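Local coordinates for protein phosphoribosylformylglycinamidine synthase 2 (Thermus thermophilus, PDB 3VIU) that is a PurM-like synthase of the AIR synthase-related family, with a repeated pair of domains, that binds adenosine-5'-diphosphate and a magnesium ion, at residues P391-A400 against L704-W715. Numbering follows the deposited sequence.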
ATOM      1  N   PRO A 391     -16.573  27.262 -16.068  1.00 23.37           N
ATOM      2  CA  PRO A 391     -16.189  25.856 -16.239  1.00 22.92           C
ATOM      3  C   PRO A 391     -15.203  25.619 -17.388  1.00 22.70           C
ATOM      4  O   PRO A 391     -14.473  24.630 -17.385  1.00 22.45           O
ATOM      5  CB  PRO A 391     -17.534  25.138 -16.427  1.00 21.01           C
ATOM      6  CG  PRO A 391     -18.435  26.209 -16.971  1.00 22.44           C
ATOM      7  CD  PRO A 391     -18.034  27.432 -16.180  1.00 21.80           C
ATOM      8  N   GLN A 392     -15.170  26.525 -18.362  1.00 22.98           N
ATOM      9  CA  GLN A 392     -14.237  26.382 -19.475  1.00 23.62           C
ATOM     10  C   GLN A 392     -12.835  26.379 -18.902  1.00 24.01           C
ATOM     11  O   GLN A 392     -11.973  25.617 -19.330  1.00 23.81           O
ATOM     12  CB  GLN A 392     -14.349  27.556 -20.451  1.00 23.88           C
ATOM     13  CG  GLN A 392     -15.448  27.440 -21.506  1.00 24.49           C
ATOM     14  CD  GLN A 392     -15.209  26.302 -22.483  1.00 23.99           C
ATOM     15  OE1 GLN A 392     -14.071  25.901 -22.721  1.00 24.58           O
ATOM     16  NE2 GLN A 392     -16.281  25.791 -23.066  1.00 23.44           N
ATOM     17  N   GLU A 393     -12.620  27.235 -17.910  1.00 25.17           N
ATOM     18  CA  GLU A 393     -11.309  27.354 -17.297  1.00 25.63           C
ATOM     19  C   GLU A 393     -11.084  26.483 -16.065  1.00 22.60           C
ATOM     20  O   GLU A 393      -9.950  26.109 -15.769  1.00 22.65           O
ATOM     21  CB  GLU A 393     -11.023  28.825 -16.981  1.00 30.56           C
ATOM     22  CG  GLU A 393      -9.669  29.280 -17.509  1.00 38.99           C
ATOM     23  CD  GLU A 393      -8.688  29.580 -16.396  1.00 44.00           C
ATOM     24  OE1 GLU A 393      -7.465  29.449 -16.624  1.00 45.47           O
ATOM     25  OE2 GLU A 393      -9.146  29.962 -15.293  1.00 48.20           O
ATOM     26  N   VAL A 394     -12.151  26.149 -15.347  1.00 19.47           N
ATOM     27  CA  VAL A 394     -12.001  25.300 -14.176  1.00 18.29           C
ATOM     28  C   VAL A 394     -11.453  23.918 -14.532  1.00 17.07           C
ATOM     29  O   VAL A 394     -10.602  23.384 -13.819  1.00 16.03           O
ATOM     30  CB  VAL A 394     -13.335  25.146 -13.420  1.00 18.82           C
ATOM     31  CG1 VAL A 394     -13.273  23.956 -12.463  1.00 18.39           C
ATOM     32  CG2 VAL A 394     -13.617  26.423 -12.635  1.00 20.93           C
ATOM     33  N   LEU A 395     -11.931  23.337 -15.628  1.00 16.64           N
ATOM     34  CA  LEU A 395     -11.453  22.020 -16.033  1.00 16.53           C
ATOM     35  C   LEU A 395      -9.966  22.077 -16.376  1.00 17.77           C
ATOM     36  O   LEU A 395      -9.209  21.177 -16.011  1.00 16.66           O
ATOM     37  CB  LEU A 395     -12.245  21.497 -17.236  1.00 14.88           C
ATOM     38  CG  LEU A 395     -11.710  20.216 -17.885  1.00 15.08           C
ATOM     39  CD1 LEU A 395     -11.681  19.079 -16.868  1.00 15.67           C
ATOM     40  CD2 LEU A 395     -12.574  19.847 -19.078  1.00 14.38           C
ATOM     41  N   ARG A 396      -9.550  23.134 -17.073  1.00 18.50           N
ATOM     42  CA  ARG A 396      -8.143  23.288 -17.435  1.00 19.91           C
ATOM     43  C   ARG A 396      -7.302  23.506 -16.184  1.00 18.79           C
ATOM     44  O   ARG A 396      -6.186  22.998 -16.085  1.00 19.91           O
ATOM     45  CB  ARG A 396      -7.939  24.467 -18.404  1.00 22.08           C
ATOM     46  CG  ARG A 396      -8.493  24.250 -19.820  1.00 25.65           C
ATOM     47  CD  ARG A 396      -7.898  25.247 -20.824  1.00 28.20           C
ATOM     48  NE  ARG A 396      -8.368  26.614 -20.612  1.00 29.65           N
ATOM     49  CZ  ARG A 396      -9.445  27.133 -21.196  1.00 31.29           C
ATOM     50  NH1 ARG A 396     -10.167  26.404 -22.037  1.00 31.81           N
ATOM     51  NH2 ARG A 396      -9.813  28.379 -20.923  1.00 31.79           N
ATOM     52  N   ARG A 397      -7.840  24.249 -15.222  1.00 18.10           N
ATOM     53  CA  ARG A 397      -7.102  24.510 -13.990  1.00 17.68           C
ATOM     54  C   ARG A 397      -6.972  23.256 -13.125  1.00 16.87           C
ATOM     55  O   ARG A 397      -5.957  23.070 -12.444  1.00 14.27           O
ATOM     56  CB  ARG A 397      -7.763  25.648 -13.200  1.00 18.58           C
ATOM     57  CG  ARG A 397      -7.584  27.018 -13.854  1.00 23.00           C
ATOM     58  CD  ARG A 397      -8.504  28.072 -13.250  1.00 26.67           C
ATOM     59  NE  ARG A 397      -8.200  28.402 -11.856  1.00 29.67           N
ATOM     60  CZ  ARG A 397      -9.001  29.120 -11.066  1.00 30.84           C
ATOM     61  NH1 ARG A 397     -10.162  29.581 -11.527  1.00 26.86           N
ATOM     62  NH2 ARG A 397      -8.644  29.380  -9.812  1.00 32.19           N
ATOM     63  N   LEU A 398      -7.993  22.398 -13.157  1.00 15.71           N
ATOM     64  CA  LEU A 398      -7.972  21.155 -12.383  1.00 14.74           C
ATOM     65  C   LEU A 398      -6.982  20.161 -12.985  1.00 14.80           C
ATOM     66  O   LEU A 398      -6.245  19.483 -12.261  1.00 13.98           O
ATOM     67  CB  LEU A 398      -9.363  20.517 -12.335  1.00 11.70           C
ATOM     68  CG  LEU A 398     -10.338  21.120 -11.326  1.00 14.62           C
ATOM     69  CD1 LEU A 398     -11.714  20.497 -11.511  1.00 17.23           C
ATOM     70  CD2 LEU A 398      -9.823  20.894  -9.904  1.00 14.39           C
ATOM     71  N   LEU A 399      -6.977  20.075 -14.312  1.00 14.14           N
ATOM     72  CA  LEU A 399      -6.081  19.165 -15.006  1.00 14.46           C
ATOM     73  C   LEU A 399      -4.645  19.576 -14.720  1.00 14.93           C
ATOM     74  O   LEU A 399      -3.770  18.729 -14.602  1.00 15.94           O
ATOM     75  CB  LEU A 399      -6.351  19.190 -16.517  1.00 14.13           C
ATOM     76  CG  LEU A 399      -7.591  18.440 -17.018  1.00 11.52           C
ATOM     77  CD1 LEU A 399      -7.875  18.820 -18.447  1.00 10.51           C
ATOM     78  CD2 LEU A 399      -7.375  16.935 -16.912  1.00 10.23           C
ATOM     79  N   ALA A 400      -4.416  20.880 -14.579  1.00 16.34           N
ATOM     80  CA  ALA A 400      -3.077  21.410 -14.307  1.00 15.29           C
ATOM     81  C   ALA A 400      -2.657  21.317 -12.837  1.00 16.29           C
ATOM     82  O   ALA A 400      -1.529  21.656 -12.488  1.00 15.69           O
ATOM     83  CB  ALA A 400      -2.989  22.852 -14.779  1.00 13.84           C
ATOM     84  N   LEU A 704     -20.255  23.575 -23.830  1.00 18.37           N
ATOM     85  CA  LEU A 704     -18.921  23.823 -23.308  1.00 16.91           C
ATOM     86  C   LEU A 704     -18.038  22.967 -24.207  1.00 16.76           C
ATOM     87  O   LEU A 704     -18.414  21.845 -24.544  1.00 17.30           O
ATOM     88  CB  LEU A 704     -18.819  23.342 -21.862  1.00 16.00           C
ATOM     89  CG  LEU A 704     -19.692  24.041 -20.820  1.00 16.04           C
ATOM     90  CD1 LEU A 704     -19.535  23.337 -19.464  1.00 15.33           C
ATOM     91  CD2 LEU A 704     -19.295  25.507 -20.718  1.00 13.47           C
ATOM     92  N   GLU A 705     -16.879  23.484 -24.604  1.00 16.23           N
ATOM     93  CA  GLU A 705     -15.997  22.741 -25.491  1.00 17.08           C
ATOM     94  C   GLU A 705     -14.500  22.963 -25.300  1.00 15.60           C
ATOM     95  O   GLU A 705     -14.044  24.073 -25.057  1.00 14.20           O
ATOM     96  CB  GLU A 705     -16.367  23.046 -26.941  1.00 19.05           C
ATOM     97  CG  GLU A 705     -15.463  22.384 -27.958  1.00 27.06           C
ATOM     98  CD  GLU A 705     -16.080  22.351 -29.347  1.00 32.25           C
ATOM     99  OE1 GLU A 705     -17.091  21.630 -29.541  1.00 35.28           O
ATOM    100  OE2 GLU A 705     -15.558  23.051 -30.242  1.00 34.80           O
ATOM    101  N   TRP A 706     -13.742  21.880 -25.426  1.00 16.08           N
ATOM    102  CA  TRP A 706     -12.285  21.914 -25.301  1.00 15.19           C
ATOM    103  C   TRP A 706     -11.688  21.007 -26.373  1.00 15.91           C
ATOM    104  O   TRP A 706     -12.272  19.972 -26.718  1.00 14.58           O
ATOM    105  CB  TRP A 706     -11.842  21.371 -23.951  1.00 10.86           C
ATOM    106  CG  TRP A 706     -12.332  22.121 -22.773  1.00 13.41           C
ATOM    107  CD1 TRP A 706     -11.676  23.104 -22.095  1.00 12.94           C
ATOM    108  CD2 TRP A 706     -13.549  21.882 -22.055  1.00 12.90           C
ATOM    109  NE1 TRP A 706     -12.400  23.484 -20.989  1.00 13.22           N
ATOM    110  CE2 TRP A 706     -13.554  22.750 -20.941  1.00 12.94           C
ATOM    111  CE3 TRP A 706     -14.633  21.019 -22.244  1.00 11.12           C
ATOM    112  CZ2 TRP A 706     -14.597  22.776 -20.019  1.00 11.05           C
ATOM    113  CZ3 TRP A 706     -15.670  21.047 -21.330  1.00 12.33           C
ATOM    114  CH2 TRP A 706     -15.644  21.921 -20.228  1.00 11.88           C
ATOM    115  N   SER A 707     -10.534  21.389 -26.908  1.00 14.65           N
ATOM    116  CA  SER A 707      -9.876  20.549 -27.894  1.00 15.65           C
ATOM    117  C   SER A 707      -9.109  19.524 -27.057  1.00 16.10           C
ATOM    118  O   SER A 707      -8.746  19.803 -25.914  1.00 18.14           O
ATOM    119  CB  SER A 707      -8.906  21.377 -28.742  1.00 14.56           C
ATOM    120  OG  SER A 707      -7.888  21.946 -27.932  1.00 18.20           O
ATOM    121  N   LEU A 708      -8.867  18.338 -27.595  1.00 16.91           N
ATOM    122  CA  LEU A 708      -8.135  17.341 -26.820  1.00 17.18           C
ATOM    123  C   LEU A 708      -6.720  17.843 -26.584  1.00 16.88           C
ATOM    124  O   LEU A 708      -6.072  17.478 -25.609  1.00 17.58           O
ATOM    125  CB  LEU A 708      -8.109  15.988 -27.542  1.00 14.03           C
ATOM    126  CG  LEU A 708      -9.462  15.335 -27.852  1.00 15.84           C
ATOM    127  CD1 LEU A 708      -9.252  13.840 -28.021  1.00 14.85           C
ATOM    128  CD2 LEU A 708     -10.462  15.586 -26.727  1.00 13.75           C
ATOM    129  N   GLU A 709      -6.249  18.700 -27.478  1.00 18.35           N
ATOM    130  CA  GLU A 709      -4.908  19.260 -27.347  1.00 20.50           C
ATOM    131  C   GLU A 709      -4.725  20.072 -26.066  1.00 16.66           C
ATOM    132  O   GLU A 709      -3.795  19.826 -25.306  1.00 16.22           O
ATOM    133  CB  GLU A 709      -4.579  20.148 -28.550  1.00 25.13           C
ATOM    134  CG  GLU A 709      -3.638  19.518 -29.565  1.00 34.41           C
ATOM    135  CD  GLU A 709      -3.217  20.508 -30.645  1.00 40.88           C
ATOM    136  OE1 GLU A 709      -4.103  20.980 -31.397  1.00 43.92           O
ATOM    137  OE2 GLU A 709      -2.006  20.821 -30.738  1.00 41.88           O
ATOM    138  N   GLU A 710      -5.611  21.038 -25.835  1.00 15.32           N
ATOM    139  CA  GLU A 710      -5.509  21.887 -24.650  1.00 16.29           C
ATOM    140  C   GLU A 710      -5.705  21.135 -23.345  1.00 15.86           C
ATOM    141  O   GLU A 710      -5.114  21.499 -22.332  1.00 15.87           O
ATOM    142  CB  GLU A 710      -6.491  23.065 -24.732  1.00 17.65           C
ATOM    143  CG  GLU A 710      -7.969  22.709 -24.745  1.00 21.68           C
ATOM    144  CD  GLU A 710      -8.857  23.930 -24.967  1.00 23.82           C
ATOM    145  OE1 GLU A 710      -8.868  24.840 -24.101  1.00 25.42           O
ATOM    146  OE2 GLU A 710      -9.542  23.980 -26.010  1.00 24.65           O
ATOM    147  N   LEU A 711      -6.526  20.088 -23.370  1.00 16.01           N
ATOM    148  CA  LEU A 711      -6.763  19.281 -22.180  1.00 16.00           C
ATOM    149  C   LEU A 711      -5.477  18.517 -21.892  1.00 17.71           C
ATOM    150  O   LEU A 711      -4.993  18.459 -20.758  1.00 17.13           O
ATOM    151  CB  LEU A 711      -7.911  18.295 -22.423  1.00 13.30           C
ATOM    152  CG  LEU A 711      -9.329  18.864 -22.582  1.00 13.69           C
ATOM    153  CD1 LEU A 711     -10.305  17.738 -22.886  1.00 12.58           C
ATOM    154  CD2 LEU A 711      -9.751  19.598 -21.309  1.00 11.86           C
ATOM    155  N   LEU A 712      -4.923  17.951 -22.954  1.00 19.96           N
ATOM    156  CA  LEU A 712      -3.697  17.177 -22.881  1.00 20.70           C
ATOM    157  C   LEU A 712      -2.492  17.985 -22.388  1.00 21.19           C
ATOM    158  O   LEU A 712      -1.804  17.558 -21.462  1.00 22.00           O
ATOM    159  CB  LEU A 712      -3.395  16.567 -24.255  1.00 18.76           C
ATOM    160  CG  LEU A 712      -2.316  15.486 -24.299  1.00 21.63           C
ATOM    161  CD1 LEU A 712      -2.746  14.279 -23.457  1.00 19.75           C
ATOM    162  CD2 LEU A 712      -2.080  15.069 -25.744  1.00 21.26           C
ATOM    163  N   SER A 713      -2.229  19.149 -22.978  1.00 20.77           N
ATOM    164  CA  SER A 713      -1.065  19.923 -22.545  1.00 20.74           C
ATOM    165  C   SER A 713      -1.204  20.411 -21.113  1.00 19.88           C
ATOM    166  O   SER A 713      -0.236  20.416 -20.350  1.00 19.46           O
ATOM    167  CB  SER A 713      -0.814  21.112 -23.480  1.00 21.69           C
ATOM    168  OG  SER A 713      -1.896  22.021 -23.464  1.00 28.83           O
ATOM    169  N   ALA A 714      -2.415  20.804 -20.739  1.00 20.17           N
ATOM    170  CA  ALA A 714      -2.658  21.283 -19.381  1.00 19.61           C
ATOM    171  C   ALA A 714      -2.399  20.174 -18.355  1.00 17.50           C
ATOM    172  O   ALA A 714      -1.840  20.413 -17.292  1.00 16.59           O
ATOM    173  CB  ALA A 714      -4.094  21.793 -19.259  1.00 18.87           C
ATOM    174  N   TRP A 715      -2.801  18.958 -18.704  1.00 17.73           N
ATOM    175  CA  TRP A 715      -2.657  17.783 -17.850  1.00 17.18           C
ATOM    176  C   TRP A 715      -1.246  17.200 -17.802  1.00 18.45           C
ATOM    177  O   TRP A 715      -0.825  16.677 -16.775  1.00 19.92           O
ATOM    178  CB  TRP A 715      -3.616  16.704 -18.352  1.00 16.16           C
ATOM    179  CG  TRP A 715      -3.599  15.400 -17.597  1.00 15.23           C
ATOM    180  CD1 TRP A 715      -4.109  15.162 -16.353  1.00 14.73           C
ATOM    181  CD2 TRP A 715      -3.145  14.137 -18.091  1.00 12.87           C
ATOM    182  NE1 TRP A 715      -4.012  13.825 -16.047  1.00 12.26           N
ATOM    183  CE2 TRP A 715      -3.425  13.174 -17.098  1.00 13.06           C
ATOM    184  CE3 TRP A 715      -2.532  13.725 -19.281  1.00 15.02           C
ATOM    185  CZ2 TRP A 715      -3.116  11.817 -17.259  1.00 14.52           C
ATOM    186  CZ3 TRP A 715      -2.223  12.371 -19.443  1.00 15.65           C
ATOM    187  CH2 TRP A 715      -2.518  11.436 -18.436  1.00 15.38           C
TER
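Trp-706, near the end of strand 702-707, an edge strand of its mixed sheet, lays its indole against the first turns of helix 391-399 and shows how a buried tryptophan can join two elements through both its rim and its faces. Trp-706 NE1 donates to the carbonyl O of Gln-392 at 2.7 Å, nearly straight at 166°, in the carbonyl plane on a lone pair and close to the indole plane. Beside it, Pro-391 O lies at the ring edge, 3.2 Å from Trp-706 CZ2. One face receives Leu-395: with CG anti to the backbone N (chi1 171°), its CD2 sits 3.5 Å from the centroid of the six-membered ring of Trp-706, a CH-pi contact. The amide of Gln-392 lies over the opposite face, near the rim. The same CD2 of Leu-395 also meets Leu-711 CD2, which Leu-399 CD1 touches from the next turn at 3.5 Å; Leu-695 of the adjoining strand packs on this cluster.

Beside the indole, Arg-396 bends at chi3 (-70°) and NH1 reaches Glu-710 OE1 at 2.9 Å, a salt bridge whose hydrogen bond is weak. OE2 accepts from Ser-707 N, and Glu-710 N donates to Ser-707 OG: the capping box starting helix 708-723. One carboxylate thus serves both cap and interface, while the tryptophan's buried N-H is satisfied by backbone, fixing the indole's rotation against the helix.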